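Local coordinates for protein ALKF (PDB 3ZBO) that has affinity for branched DNA structures, probably including Holliday junctions, and is related to the HEAT-like repeat DNA glycosylases, though its cellular role is unknown, at residues 63-66 with 70-73; 54-59 with 89-94; 11-16 with 36-41. One frame throughout, in Å; residues are numbered along the deposited sequence.

Interaction 1. Residues 63-66 with 70-73; sequences YATG and AMYF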
ATOM      1  N   TYR A  63      -1.150  11.729  12.222  1.00 15.05           N
ATOM      2  CA  TYR A  63      -0.035  11.354  11.285  1.00 12.55           C
ATOM      3  C   TYR A  63       1.266  12.057  11.677  1.00 14.07           C
ATOM      4  O   TYR A  63       2.381  11.497  11.557  1.00 14.18           O
ATOM      5  CB  TYR A  63      -0.483  11.728   9.861  1.00 11.92           C
ATOM      6  CG  TYR A  63       0.366  11.004   8.851  1.00 11.13           C
ATOM      7  CD1 TYR A  63       0.079   9.689   8.474  1.00 12.69           C
ATOM      8  CD2 TYR A  63       1.461  11.661   8.274  1.00 10.65           C
ATOM      9  CE1 TYR A  63       0.876   9.009   7.512  1.00 15.31           C
ATOM     10  CE2 TYR A  63       2.302  10.996   7.379  1.00 12.77           C
ATOM     11  CZ  TYR A  63       1.981   9.668   7.016  1.00 11.95           C
ATOM     12  OH  TYR A  63       2.795   9.036   6.100  1.00 12.67           O
ATOM     13  N   ALA A  64       1.133  13.248  12.258  1.00 14.69           N
ATOM     14  CA  ALA A  64       2.294  14.031  12.664  1.00 13.75           C
ATOM     15  C   ALA A  64       3.024  13.490  13.830  1.00 15.19           C
ATOM     16  O   ALA A  64       4.118  14.031  14.166  1.00 16.89           O
ATOM     17  CB  ALA A  64       1.855  15.529  12.972  1.00 15.60           C
ATOM     18  N   THR A  65       2.415  12.535  14.552  1.00 15.29           N
ATOM     19  CA  THR A  65       3.100  11.936  15.727  1.00 14.87           C
ATOM     20  C   THR A  65       4.395  11.238  15.325  1.00 14.83           C
ATOM     21  O   THR A  65       5.306  11.095  16.156  1.00 16.68           O
ATOM     22  CB  THR A  65       2.246  10.943  16.460  1.00 15.08           C
ATOM     23  OG1 THR A  65       1.941   9.859  15.633  1.00 14.54           O
ATOM     24  CG2 THR A  65       0.981  11.643  17.012  1.00 16.85           C
ATOM     25  N   GLY A  66       4.418  10.710  14.106  1.00 14.43           N
ATOM     26  CA  GLY A  66       5.506   9.794  13.744  1.00 15.53           C
ATOM     27  C   GLY A  66       5.429   8.448  14.441  1.00 16.34           C
ATOM     28  O   GLY A  66       6.392   7.668  14.288  1.00 15.18           O
ATOM     29  N   ALA A  70      -0.420   5.233  15.224  1.00 14.22           N
ATOM     30  CA  ALA A  70      -1.249   6.451  15.063  1.00 12.97           C
ATOM     31  C   ALA A  70      -1.343   6.898  13.618  1.00 14.53           C
ATOM     32  O   ALA A  70      -2.405   7.384  13.183  1.00 14.18           O
ATOM     33  CB  ALA A  70      -0.627   7.622  15.891  1.00 15.66           C
ATOM     34  N   MET A  71      -0.229   6.734  12.921  1.00 11.96           N
ATOM     35  CA  MET A  71      -0.232   7.083  11.505  1.00 12.93           C
ATOM     36  C   MET A  71      -1.129   6.157  10.644  1.00 12.93           C
ATOM     37  O   MET A  71      -1.824   6.618   9.734  1.00 12.43           O
ATOM     38  CB  MET A  71       1.173   7.057  10.926  1.00 10.61           C
ATOM     39  CG  MET A  71       2.053   8.112  11.526  1.00 12.55           C
ATOM     40  SD  MET A  71       3.825   7.843  11.258  1.00 14.13           S
ATOM     41  CE  MET A  71       4.000   8.631   9.626  1.00 13.09           C
ATOM     42  N   TYR A  72      -1.095   4.843  10.950  1.00 12.09           N
ATOM     43  CA  TYR A  72      -2.018   3.906  10.336  1.00 12.76           C
ATOM     44  C   TYR A  72      -3.447   4.302  10.624  1.00 11.66           C
ATOM     45  O   TYR A  72      -4.282   4.326   9.692  1.00 13.23           O
ATOM     46  CB  TYR A  72      -1.631   2.461  10.828  1.00 13.55           C
ATOM     47  CG  TYR A  72      -2.438   1.467  10.018  1.00 12.24           C
ATOM     48  CD1 TYR A  72      -3.751   1.162  10.382  1.00 13.39           C
ATOM     49  CD2 TYR A  72      -1.874   0.763   8.991  1.00 12.86           C
ATOM     50  CE1 TYR A  72      -4.460   0.235   9.593  1.00 14.13           C
ATOM     51  CE2 TYR A  72      -2.604  -0.119   8.171  1.00 13.22           C
ATOM     52  CZ  TYR A  72      -3.886  -0.415   8.527  1.00 15.23           C
ATOM     53  OH  TYR A  72      -4.617  -1.288   7.710  1.00 16.98           O
ATOM     54  N   PHE A  73      -3.757   4.613  11.871  1.00 13.16           N
ATOM     55  CA  PHE A  73      -5.120   4.930  12.195  1.00 14.12           C
ATOM     56  C   PHE A  73      -5.523   6.264  11.512  1.00 14.72           C
ATOM     57  O   PHE A  73      -6.664   6.412  11.062  1.00 13.90           O
ATOM     58  CB  PHE A  73      -5.254   5.044  13.741  1.00 15.14           C
ATOM     59  CG  PHE A  73      -6.645   5.197  14.178  1.00 15.61           C
ATOM     60  CD1 PHE A  73      -7.505   4.158  14.014  1.00 20.35           C
ATOM     61  CD2 PHE A  73      -7.096   6.396  14.692  1.00 14.98           C
ATOM     62  CE1 PHE A  73      -8.889   4.296  14.348  1.00 18.45           C
ATOM     63  CE2 PHE A  73      -8.481   6.509  15.075  1.00 17.40           C
ATOM     64  CZ  PHE A  73      -9.328   5.456  14.881  1.00 19.70           C
TER
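M71 and Y63 carry most of this contact: 111 Å² of M71 and 77 Å² of Y63 are buried between segments 63-66 and 70-73, out of 276 Å² in all. The methyl group of M71 sits over one face of the phenol ring, with M71 CE 3.7 Å from the centroid of the Y63 ring and 21° off its normal. It is displaced toward the hydroxyl end, where M71 CE comes within 3.5 Å of Y63 CZ. The sulfur lies above the same face at a greater distance, M71 SD being 4.9 Å from the Y63 ring centroid, so the pair is both a CH-pi and a Met-aromatic contact. The bend at the last torsion of M71 (chi3 86°) turns the methyl over the ring while the sulfur stays beside the turn, M71 SD resting 3.6 Å from G66 CA. Lower in the chain, M71 CG packs 3.4 Å from the carbonyl Y63 O, and M71 CB lies on the same side of the ring, just outside its rim beside CD1 and CE1. One residue earlier in the helix, A70 brings its methyl to the hydroxyl of T65, with A70 CB 3.4 Å from T65 OG1; that hydroxyl is hydrogen-bonded to L62 O and N67 N. M71 on one face of Y63, the stacked ring of W91 on the other and the Y63 OH bond to W91 O together probably restrict the phenol's rotation. Y63 to G66 make a type I beta turn, with a weak bond from G66 N to Y63 O and positive phi (71°) at G66. The result is a tight turn linking successive helices 56-63 and 68-77, with a Met-aromatic contact across it, consistent with the helical-repeat architecture of HEAT-like proteins.

Interaction 2. Residues 54-59 with 89-94; sequences LNQELA and DRWIDG
W91 reaches across from helix 85-94 and touches both Q56 and A59 with the CZ2 corner of its six-membered ring, CH2 lying equally near A59 CB. The backbones stay well apart, since the closest CA pair, A59 CA and W91 CA, is 10.7 Å apart, so the length of the indole spans the gap. Its first torsion, chi1 -83°, places CG anti to the carbonyl carbon and beside the backbone N, and the ring projects toward the start of helix 56-63. A59 meets it near the ring plane, at the edge, with A59 CB 4.2 Å from W91 CZ2. Q56 arrives differently. Its chain is extended at the first torsion and then bends at the second (chi2 68°), and this kink carries the amide to the indole, where Q56 NE2 lies 3.8 Å from W91 CZ2. The approach is oblique, with amide and ring planes 33° apart and the two side chains running past each other in opposite directions. Both ends of the amide have polar partners: Q56 OE1 accepts from D79 N, and Q56 NE2 donates to E60 OE2. At the first turn of the helix, N55 acts as N-cap. Its OD1 accepts a nearly straight bond from L58 N, 3.1 Å from N55 OD1 to L58 N, although the donor stands well above the carbonyl plane. No hydrogen bond joins the two segments directly, and only 103 Å² is buried between them. A polar link runs through E60, whose OE2 accepts from both Q56 NE2 and W91 NE1 while its OE1 forms a salt bridge with R90 NH1. Contact at the CZ2-CH2 edge, the shared E60 carboxylate and the D79 bond to Q56 OE1 would together tend to fix amide and indole.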
ATOM      1  N   LEU A  54     -15.006   9.912   9.684  1.00 26.27           N
ATOM      2  CA  LEU A  54     -13.976  10.706   8.977  1.00 25.91           C
ATOM      3  C   LEU A  54     -13.654  11.974   9.800  1.00 25.33           C
ATOM      4  O   LEU A  54     -14.570  12.658  10.342  1.00 26.40           O
ATOM      5  CB  LEU A  54     -14.349  11.029   7.499  1.00 24.33           C
ATOM      6  CG  LEU A  54     -14.723   9.799   6.581  1.00 30.83           C
ATOM      7  CD1 LEU A  54     -14.513  10.131   5.121  1.00 33.43           C
ATOM      8  CD2 LEU A  54     -13.909   8.477   6.812  1.00 32.43           C
ATOM      9  N   ASN A  55     -12.362  12.270  10.007  1.00 20.09           N
ATOM     10  CA  ASN A  55     -11.982  13.501  10.678  1.00 18.99           C
ATOM     11  C   ASN A  55     -10.532  13.814  10.230  1.00 16.85           C
ATOM     12  O   ASN A  55      -9.543  13.313  10.820  1.00 17.26           O
ATOM     13  CB  ASN A  55     -12.050  13.279  12.179  1.00 18.56           C
ATOM     14  CG  ASN A  55     -11.743  14.559  13.005  1.00 20.12           C
ATOM     15  OD1 ASN A  55     -11.122  15.559  12.551  1.00 20.18           O
ATOM     16  ND2 ASN A  55     -12.206  14.534  14.271  1.00 22.98           N
ATOM     17  N   GLN A  56     -10.477  14.643   9.204  1.00 17.05           N
ATOM     18  CA  GLN A  56      -9.183  15.047   8.628  1.00 15.60           C
ATOM     19  C   GLN A  56      -8.327  15.752   9.609  1.00 16.14           C
ATOM     20  O   GLN A  56      -7.084  15.540   9.639  1.00 14.18           O
ATOM     21  CB  GLN A  56      -9.354  15.852   7.342  1.00 16.83           C
ATOM     22  CG  GLN A  56      -7.990  16.028   6.631  1.00 16.29           C
ATOM     23  CD  GLN A  56      -7.426  14.667   6.053  1.00 17.92           C
ATOM     24  OE1 GLN A  56      -8.159  13.726   5.772  1.00 19.65           O
ATOM     25  NE2 GLN A  56      -6.099  14.582   5.892  1.00 17.08           N
ATOM     26  N   GLU A  57      -8.842  16.669  10.420  1.00 15.23           N
ATOM     27  CA  GLU A  57      -8.017  17.383  11.372  1.00 14.37           C
ATOM     28  C   GLU A  57      -7.303  16.437  12.344  1.00 14.19           C
ATOM     29  O   GLU A  57      -6.092  16.591  12.581  1.00 14.51           O
ATOM     30  CB  GLU A  57      -8.881  18.410  12.104  1.00 17.10           C
ATOM     31  CG  GLU A  57      -8.094  19.424  12.888  1.00 16.91           C
ATOM     32  CD  GLU A  57      -7.501  18.940  14.172  1.00 18.77           C
ATOM     33  OE1 GLU A  57      -8.211  18.138  14.855  1.00 23.35           O
ATOM     34  OE2 GLU A  57      -6.336  19.297  14.486  1.00 20.47           O
ATOM     35  N   LEU A  58      -8.073  15.493  12.890  1.00 15.34           N
ATOM     36  CA  LEU A  58      -7.527  14.558  13.838  1.00 14.96           C
ATOM     37  C   LEU A  58      -6.539  13.635  13.070  1.00 13.22           C
ATOM     38  O   LEU A  58      -5.447  13.358  13.653  1.00 14.24           O
ATOM     39  CB  LEU A  58      -8.651  13.679  14.361  1.00 15.21           C
ATOM     40  CG  LEU A  58      -8.243  12.649  15.390  1.00 17.51           C
ATOM     41  CD1 LEU A  58      -7.363  13.164  16.561  1.00 21.19           C
ATOM     42  CD2 LEU A  58      -9.549  11.986  15.966  1.00 19.06           C
ATOM     43  N   ALA A  59      -6.856  13.307  11.818  1.00 14.24           N
ATOM     44  CA  ALA A  59      -5.932  12.458  11.043  1.00 13.75           C
ATOM     45  C   ALA A  59      -4.601  13.180  10.906  1.00 12.98           C
ATOM     46  O   ALA A  59      -3.511  12.515  11.073  1.00 14.44           O
ATOM     47  CB  ALA A  59      -6.482  12.127   9.584  1.00 14.57           C
ATOM     48  N   ASP A  89       1.479  14.694  -0.809  1.00 13.63           N
ATOM     49  CA  ASP A  89       2.938  14.792  -0.836  1.00 14.37           C
ATOM     50  C   ASP A  89       3.492  14.986   0.564  1.00 13.29           C
ATOM     51  O   ASP A  89       4.529  14.436   0.919  1.00 13.64           O
ATOM     52  CB  ASP A  89       3.332  16.019  -1.710  1.00 14.52           C
ATOM     53  CG  ASP A  89       3.165  15.735  -3.208  1.00 22.28           C
ATOM     54  OD1 ASP A  89       3.158  14.560  -3.547  1.00 23.91           O
ATOM     55  OD2 ASP A  89       2.976  16.657  -4.050  1.00 26.04           O
ATOM     56  N   ARG A  90       2.760  15.705   1.469  1.00 12.28           N
ATOM     57  CA  ARG A  90       3.209  15.733   2.861  1.00 13.75           C
ATOM     58  C   ARG A  90       3.217  14.365   3.519  1.00 12.18           C
ATOM     59  O   ARG A  90       4.169  13.980   4.216  1.00 14.23           O
ATOM     60  CB  ARG A  90       2.345  16.683   3.745  1.00 14.46           C
ATOM     61  CG  ARG A  90       2.496  18.134   3.306  1.00 15.14           C
ATOM     62  CD  ARG A  90       1.737  19.117   4.274  1.00 16.34           C
ATOM     63  NE  ARG A  90       0.296  18.860   4.214  1.00 16.67           N
ATOM     64  CZ  ARG A  90      -0.441  18.072   5.046  1.00 15.52           C
ATOM     65  NH1 ARG A  90       0.078  17.374   6.070  1.00 18.48           N
ATOM     66  NH2 ARG A  90      -1.726  17.908   4.784  1.00 15.77           N
ATOM     67  N   TRP A  91       2.151  13.648   3.268  1.00 12.94           N
ATOM     68  CA  TRP A  91       2.013  12.333   3.946  1.00 12.91           C
ATOM     69  C   TRP A  91       3.124  11.391   3.403  1.00 12.85           C
ATOM     70  O   TRP A  91       3.777  10.706   4.174  1.00 12.60           O
ATOM     71  CB  TRP A  91       0.615  11.716   3.679  1.00 12.71           C
ATOM     72  CG  TRP A  91      -0.429  12.280   4.644  1.00 12.38           C
ATOM     73  CD1 TRP A  91      -0.617  13.587   4.976  1.00 19.05           C
ATOM     74  CD2 TRP A  91      -1.497  11.539   5.223  1.00 13.18           C
ATOM     75  NE1 TRP A  91      -1.743  13.674   5.840  1.00 17.15           N
ATOM     76  CE2 TRP A  91      -2.235  12.419   6.028  1.00 15.15           C
ATOM     77  CE3 TRP A  91      -1.845  10.194   5.200  1.00 13.93           C
ATOM     78  CZ2 TRP A  91      -3.393  12.028   6.756  1.00 15.18           C
ATOM     79  CZ3 TRP A  91      -2.968   9.754   6.028  1.00 16.59           C
ATOM     80  CH2 TRP A  91      -3.653  10.677   6.819  1.00 15.22           C
ATOM     81  N   ILE A  92       3.357  11.390   2.070  1.00 12.84           N
ATOM     82  CA  ILE A  92       4.396  10.468   1.617  1.00 11.52           C
ATOM     83  C   ILE A  92       5.772  10.888   2.126  1.00 14.15           C
ATOM     84  O   ILE A  92       6.633  10.028   2.379  1.00 13.57           O
ATOM     85  CB  ILE A  92       4.360  10.279   0.091  1.00 12.99           C
ATOM     86  CG1 ILE A  92       5.091   8.994  -0.369  1.00 10.99           C
ATOM     87  CG2 ILE A  92       5.022  11.500  -0.682  1.00 12.96           C
ATOM     88  CD1 ILE A  92       4.471   7.668   0.214  1.00 12.89           C
ATOM     89  N   ASP A  93       6.002  12.192   2.324  1.00 12.67           N
ATOM     90  CA  ASP A  93       7.305  12.599   2.891  1.00 14.33           C
ATOM     91  C   ASP A  93       7.507  12.050   4.278  1.00 14.35           C
ATOM     92  O   ASP A  93       8.641  11.871   4.649  1.00 17.44           O
ATOM     93  CB  ASP A  93       7.398  14.140   2.969  1.00 13.53           C
ATOM     94  CG  ASP A  93       7.611  14.785   1.596  1.00 21.08           C
ATOM     95  OD1 ASP A  93       7.947  14.128   0.627  1.00 21.26           O
ATOM     96  OD2 ASP A  93       7.468  16.052   1.534  1.00 27.70           O
ATOM     97  N   GLY A  94       6.430  11.777   5.023  1.00 14.52           N
ATOM     98  CA  GLY A  94       6.573  11.195   6.333  1.00 13.46           C
ATOM     99  C   GLY A  94       6.487   9.676   6.426  1.00 12.39           C
ATOM    100  O   GLY A  94       6.674   9.127   7.502  1.00 13.96           O
TER

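Interaction 3. Residues 11-16 with 36-41; sequences TVMQEL and PVFGVA
F38 sets the CD2-CE2 side of its ring obliquely against the backbone of helix 9-19, overlapping the carbonyl of L16 and reaching toward that of M13. F38 CD2 is 3.7 Å from L16 C, and F38 CE2 is 3.9 Å from M13 O. L16 CB lies beside the same rim, 4.0 Å from F38 CD2. M13, bent at two successive torsions (chi2 -59°, chi3 -73°), brings its methyl beyond the CZ end of the ring, so that M13 CE lies 4.1 Å from F38 CZ and the two side chains cross at about a right angle. V40 makes a separate, closer approach, with its methyl V40 CG2 3.3 Å from L16 O. No hydrogen bond crosses between the segments. The shape of the 36-41 loop is held instead by D69 of helix 68-77, whose carboxylate accepts from F38 N and G39 N at OD2 and from V40 N at OD1. The backbone angles of G39 call for glycine, since a CB would jam against the preceding carbonyl O; F38 and V40, on either side of it, both point toward the helix. The loop between helices 22-30 and 46-52 thus packs back on helix 9-19 in a mainly helical chain, consistent with a HEAT-like fold.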
ATOM      1  N   THR A  11      -7.076  11.441  23.699  1.00 22.43           N
ATOM      2  CA  THR A  11      -7.879  10.262  23.974  1.00 24.03           C
ATOM      3  C   THR A  11      -7.601   9.148  22.948  1.00 24.38           C
ATOM      4  O   THR A  11      -7.440   7.966  23.311  1.00 24.61           O
ATOM      5  CB  THR A  11      -9.361  10.594  23.959  1.00 24.71           C
ATOM      6  OG1 THR A  11      -9.587  11.565  24.989  1.00 29.32           O
ATOM      7  CG2 THR A  11     -10.243   9.372  24.219  1.00 30.75           C
ATOM      8  N   VAL A  12      -7.481   9.502  21.677  1.00 21.45           N
ATOM      9  CA  VAL A  12      -7.115   8.457  20.709  1.00 20.99           C
ATOM     10  C   VAL A  12      -5.766   7.858  20.962  1.00 20.81           C
ATOM     11  O   VAL A  12      -5.636   6.608  20.844  1.00 19.89           O
ATOM     12  CB  VAL A  12      -7.132   9.043  19.249  1.00 21.56           C
ATOM     13  CG1 VAL A  12      -6.639   7.996  18.227  1.00 23.00           C
ATOM     14  CG2 VAL A  12      -8.585   9.581  18.904  1.00 24.89           C
ATOM     15  N   MET A  13      -4.784   8.704  21.275  1.00 19.55           N
ATOM     16  CA  MET A  13      -3.437   8.239  21.575  1.00 18.18           C
ATOM     17  C   MET A  13      -3.452   7.337  22.813  1.00 20.22           C
ATOM     18  O   MET A  13      -2.783   6.282  22.852  1.00 20.42           O
ATOM     19  CB  MET A  13      -2.475   9.371  21.745  1.00 18.51           C
ATOM     20  CG  MET A  13      -2.159  10.210  20.472  1.00 19.35           C
ATOM     21  SD  MET A  13      -1.452   9.124  19.168  1.00 18.79           S
ATOM     22  CE  MET A  13       0.178   8.798  19.791  1.00 24.98           C
ATOM     23  N   GLN A  14      -4.256   7.700  23.813  1.00 20.54           N
ATOM     24  CA  GLN A  14      -4.350   6.759  24.971  1.00 22.74           C
ATOM     25  C   GLN A  14      -4.963   5.419  24.629  1.00 21.38           C
ATOM     26  O   GLN A  14      -4.438   4.340  25.083  1.00 22.42           O
ATOM     27  CB  GLN A  14      -5.168   7.431  26.080  1.00 22.41           C
ATOM     28  CG  GLN A  14      -4.320   8.423  26.847  1.00 32.29           C
ATOM     29  CD  GLN A  14      -5.148   9.329  27.741  1.00 42.36           C
ATOM     30  OE1 GLN A  14      -4.595   9.946  28.648  1.00 50.96           O
ATOM     31  NE2 GLN A  14      -6.482   9.412  27.503  1.00 41.59           N
ATOM     32  N   GLU A  15      -6.031   5.428  23.834  1.00 21.09           N
ATOM     33  CA  GLU A  15      -6.739   4.194  23.454  1.00 22.75           C
ATOM     34  C   GLU A  15      -5.813   3.309  22.594  1.00 23.82           C
ATOM     35  O   GLU A  15      -5.781   2.072  22.746  1.00 22.82           O
ATOM     36  CB  GLU A  15      -8.048   4.487  22.756  1.00 25.22           C
ATOM     37  CG  GLU A  15      -8.996   5.377  23.631  1.00 30.47           C
ATOM     38  CD  GLU A  15     -10.483   5.225  23.309  1.00 38.99           C
ATOM     39  OE1 GLU A  15     -10.830   4.593  22.272  1.00 42.86           O
ATOM     40  OE2 GLU A  15     -11.316   5.757  24.122  1.00 42.95           O
ATOM     41  N   LEU A  16      -5.057   3.926  21.682  1.00 21.29           N
ATOM     42  CA  LEU A  16      -4.153   3.121  20.855  1.00 20.62           C
ATOM     43  C   LEU A  16      -3.019   2.504  21.670  1.00 21.34           C
ATOM     44  O   LEU A  16      -2.672   1.344  21.506  1.00 20.57           O
ATOM     45  CB  LEU A  16      -3.569   3.997  19.725  1.00 20.54           C
ATOM     46  CG  LEU A  16      -4.541   4.413  18.626  1.00 20.14           C
ATOM     47  CD1 LEU A  16      -3.748   5.252  17.600  1.00 20.11           C
ATOM     48  CD2 LEU A  16      -5.171   3.255  17.928  1.00 21.59           C
ATOM     49  N   PRO A  36       8.506   6.070  18.139  1.00 18.90           N
ATOM     50  CA  PRO A  36       7.476   5.463  18.951  1.00 19.50           C
ATOM     51  C   PRO A  36       6.557   4.590  18.146  1.00 18.96           C
ATOM     52  O   PRO A  36       6.148   4.966  17.029  1.00 18.33           O
ATOM     53  CB  PRO A  36       6.708   6.684  19.499  1.00 21.87           C
ATOM     54  CG  PRO A  36       6.829   7.696  18.455  1.00 19.17           C
ATOM     55  CD  PRO A  36       8.173   7.458  17.723  1.00 19.73           C
ATOM     56  N   VAL A  37       6.198   3.455  18.751  1.00 17.41           N
ATOM     57  CA  VAL A  37       5.302   2.499  18.106  1.00 18.08           C
ATOM     58  C   VAL A  37       4.685   1.678  19.203  1.00 19.90           C
ATOM     59  O   VAL A  37       5.389   1.294  20.179  1.00 23.28           O
ATOM     60  CB  VAL A  37       6.049   1.671  16.999  1.00 19.22           C
ATOM     61  CG1 VAL A  37       7.225   0.930  17.591  1.00 20.23           C
ATOM     62  CG2 VAL A  37       5.074   0.658  16.369  1.00 20.35           C
ATOM     63  N   PHE A  38       3.389   1.397  19.070  1.00 19.26           N
ATOM     64  CA  PHE A  38       2.740   0.651  20.098  1.00 19.80           C
ATOM     65  C   PHE A  38       2.482  -0.812  19.717  1.00 20.58           C
ATOM     66  O   PHE A  38       2.431  -1.691  20.630  1.00 22.37           O
ATOM     67  CB  PHE A  38       1.374   1.218  20.436  1.00 20.93           C
ATOM     68  CG  PHE A  38       1.343   2.672  20.894  1.00 21.02           C
ATOM     69  CD1 PHE A  38       2.313   3.219  21.727  1.00 23.43           C
ATOM     70  CD2 PHE A  38       0.308   3.481  20.427  1.00 21.67           C
ATOM     71  CE1 PHE A  38       2.213   4.565  22.177  1.00 21.43           C
ATOM     72  CE2 PHE A  38       0.211   4.850  20.847  1.00 21.03           C
ATOM     73  CZ  PHE A  38       1.135   5.341  21.713  1.00 18.56           C
ATOM     74  N   GLY A  39       2.281  -1.108  18.422  1.00 18.10           N
ATOM     75  CA  GLY A  39       2.015  -2.493  18.076  1.00 17.39           C
ATOM     76  C   GLY A  39       0.538  -2.809  18.199  1.00 19.09           C
ATOM     77  O   GLY A  39       0.094  -3.797  18.873  1.00 19.30           O
ATOM     78  N   VAL A  40      -0.298  -2.121  17.428  1.00 18.35           N
ATOM     79  CA  VAL A  40      -1.754  -2.355  17.478  1.00 17.87           C
ATOM     80  C   VAL A  40      -2.239  -3.208  16.324  1.00 20.57           C
ATOM     81  O   VAL A  40      -2.038  -2.852  15.169  1.00 22.97           O
ATOM     82  CB  VAL A  40      -2.525  -0.996  17.466  1.00 17.69           C
ATOM     83  CG1 VAL A  40      -4.051  -1.216  17.494  1.00 19.13           C
ATOM     84  CG2 VAL A  40      -2.056  -0.092  18.618  1.00 18.62           C
ATOM     85  N   ALA A  41      -2.858  -4.387  16.567  1.00 19.53           N
ATOM     86  CA  ALA A  41      -3.368  -5.163  15.463  1.00 20.77           C
ATOM     87  C   ALA A  41      -4.476  -4.367  14.830  1.00 19.70           C
ATOM     88  O   ALA A  41      -5.319  -3.778  15.531  1.00 19.96           O
ATOM     89  CB  ALA A  41      -3.955  -6.438  15.992  1.00 21.11           C
TER

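The three contacts lie in the N-terminal part of one chain. In order, 11-16 with 36-41 closes first; interactions 1 and 2 follow, and the segments of interaction 1 fall between those of interaction 2. Centres of interactions 1 and 2 are about 8 Å apart, those of 1 and 3 about 9 Å, and those of 2 and 3 about 17 Å. Helices 56-63, 68-77 and 85-94 follow one another in the chain; interactions 1 and 2 meet where Y63 OH bonds W91 O, 1 and 3 where A70 touches M13 and L16, and 2 and 3 through L58 and V12. The contacts thus join successive helices into one packed unit, consistent with a HEAT-like array.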